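Long-range contact in LupI (Flavobacterium sp. YS-80-122, PDB 6IY4), which probably inhibits metalloendopeptidases, as a periplasmic member of the Inh family of protease inhibitors: residues C22-K27 with A34-L39. Residues are numbered along the deposited sequence; the frame is centred on the assembly and turned at random.
Unlike the reference sequence in segment 22-27: Leu26 (reference Ser).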
loop_
_atom_site.group_PDB
_atom_site.type_symbol
_atom_site.label_atom_id
_atom_site.label_comp_id
_atom_site.label_asym_id
_atom_site.label_seq_id
_atom_site.Cartn_x
_atom_site.Cartn_y
_atom_site.Cartn_z
ATOM N N CYS A 22 -6.624 -4.359 -7.118
ATOM C CA CYS A 22 -6.923 -2.926 -7.324
ATOM C C CYS A 22 -5.627 -2.232 -7.723
ATOM O O CYS A 22 -4.659 -2.406 -7.013
ATOM C CB CYS A 22 -7.459 -2.377 -6.016
ATOM S SG CYS A 22 -7.770 -0.589 -5.989
ATOM N N THR A 23 -5.607 -1.517 -8.832
ATOM C CA THR A 23 -4.428 -0.750 -9.285
ATOM C C THR A 23 -4.592 0.674 -8.768
ATOM O O THR A 23 -5.649 1.323 -9.087
ATOM C CB THR A 23 -4.272 -0.828 -10.803
ATOM O OG1 THR A 23 -4.217 -2.214 -11.143
ATOM C CG2 THR A 23 -3.030 -0.104 -11.283
ATOM N N VAL A 24 -3.559 1.219 -8.119
ATOM C CA VAL A 24 -3.557 2.545 -7.464
ATOM C C VAL A 24 -2.264 3.229 -7.888
ATOM O O VAL A 24 -1.235 2.581 -7.838
ATOM C CB VAL A 24 -3.624 2.430 -5.940
ATOM C CG1 VAL A 24 -3.602 3.803 -5.273
ATOM C CG2 VAL A 24 -4.828 1.627 -5.499
ATOM N N THR A 25 -2.327 4.502 -8.220
ATOM C CA THR A 25 -1.106 5.304 -8.388
ATOM C C THR A 25 -0.658 5.888 -7.045
ATOM O O THR A 25 -1.469 6.552 -6.362
ATOM C CB THR A 25 -1.310 6.458 -9.363
ATOM O OG1 THR A 25 -1.796 5.926 -10.587
ATOM C CG2 THR A 25 -0.009 7.177 -9.585
ATOM N N LEU A 26 0.603 5.645 -6.705
ATOM C CA LEU A 26 1.325 6.334 -5.615
ATOM C C LEU A 26 1.988 7.534 -6.263
ATOM O O LEU A 26 2.889 7.356 -7.066
ATOM C CB LEU A 26 2.321 5.415 -4.918
ATOM C CG LEU A 26 1.759 4.587 -3.772
ATOM C CD1 LEU A 26 0.700 3.580 -4.255
ATOM C CD2 LEU A 26 2.897 3.875 -3.057
ATOM N N LYS A 27 1.395 8.692 -6.012
ATOM C CA LYS A 27 1.852 9.963 -6.609
ATOM C C LYS A 27 3.176 10.388 -5.954
ATOM O O LYS A 27 3.387 10.153 -4.763
ATOM C CB LYS A 27 0.709 10.967 -6.498
ATOM C CG LYS A 27 -0.548 10.563 -7.244
ATOM C CD LYS A 27 -1.401 11.722 -7.672
ATOM C CE LYS A 27 -2.666 11.874 -6.866
ATOM N NZ LYS A 27 -3.556 12.878 -7.499
ATOM N N ALA A 34 -7.444 8.340 -6.778
ATOM C CA ALA A 34 -8.757 8.125 -6.132
ATOM C C ALA A 34 -9.060 6.637 -5.937
ATOM O O ALA A 34 -9.847 6.311 -5.005
ATOM C CB ALA A 34 -9.817 8.782 -6.984
ATOM N N GLN A 35 -8.452 5.786 -6.768
ATOM C CA GLN A 35 -8.626 4.317 -6.798
ATOM C C GLN A 35 -8.254 3.736 -5.427
ATOM O O GLN A 35 -8.733 2.607 -5.138
ATOM C CB GLN A 35 -7.790 3.689 -7.909
ATOM C CG GLN A 35 -8.409 3.827 -9.291
ATOM C CD GLN A 35 -8.240 5.191 -9.897
ATOM O OE1 GLN A 35 -7.389 5.964 -9.479
ATOM N NE2 GLN A 35 -9.021 5.473 -10.932
ATOM N N VAL A 36 -7.509 4.468 -4.577
ATOM C CA VAL A 36 -7.106 3.982 -3.225
ATOM C C VAL A 36 -8.345 3.663 -2.368
ATOM O O VAL A 36 -8.194 2.929 -1.364
ATOM C CB VAL A 36 -6.206 4.994 -2.503
ATOM C CG1 VAL A 36 -6.958 6.237 -2.076
ATOM C CG2 VAL A 36 -5.489 4.365 -1.330
ATOM N N SER A 37 -9.512 4.208 -2.732
ATOM C CA SER A 37 -10.824 3.879 -2.112
ATOM C C SER A 37 -10.966 2.364 -1.904
ATOM O O SER A 37 -11.558 1.959 -0.893
ATOM C CB SER A 37 -11.954 4.439 -2.951
ATOM O OG SER A 37 -12.189 3.632 -4.099
ATOM N N CYS A 38 -10.397 1.541 -2.792
ATOM C CA CYS A 38 -10.547 0.066 -2.748
ATOM C C CYS A 38 -9.952 -0.518 -1.472
ATOM O O CYS A 38 -10.427 -1.565 -1.012
ATOM C CB CYS A 38 -9.857 -0.636 -3.903
ATOM S SG CYS A 38 -8.062 -0.348 -3.961
ATOM N N LEU A 39 -8.970 0.138 -0.871
ATOM C CA LEU A 39 -8.300 -0.429 0.327
ATOM C C LEU A 39 -9.221 -0.362 1.538
ATOM O O LEU A 39 -8.942 -1.095 2.494
ATOM C CB LEU A 39 -6.993 0.315 0.611
ATOM C CG LEU A 39 -5.964 0.310 -0.517
ATOM C CD1 LEU A 39 -4.671 0.987 -0.050
ATOM C CD2 LEU A 39 -5.645 -1.093 -1.006
#
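A disulfide between Cys22 and Cys38 ties the start of edge strand 22-26 to the 3-10 segment 34-39, its SG atoms 2.1 Å apart and its torsion about the S-S bond (-89°) near the relaxed right angle. Cys22 reaches across with SG anti to its backbone N (chi1 175°). Its sulfur also lies 3.4 Å from the carbonyl O of Gln35, an oxygen already engaged by the N-H of Cys38 within the 3-10 segment. Two residues along the strand, Val24 presses both methyls against the 3-10 segment: CG1 meets CB of Val36 at 4.0 Å, the two side chains crossing at a slant, while CG2 lies 4.1 Å from SG of Cys38. An alanine in place of Val24 would probably open a gap against Val36 and remove the methyl that packs on SG of Cys38. Beside them, Gln35 sets its CB 3.4 Å from the carbonyl O of Thr23, while its OE1 hydrogen-bonds Ser33 OG, which also accepts the N-H of Thr25. Within the sheet, backbone bonds with Phe12 and Trp10 join the strand to strand 8-14. With no hydrogen bond joining the two segments, the direct attachment rests mainly on one covalent bridge and the apolar packing next to it.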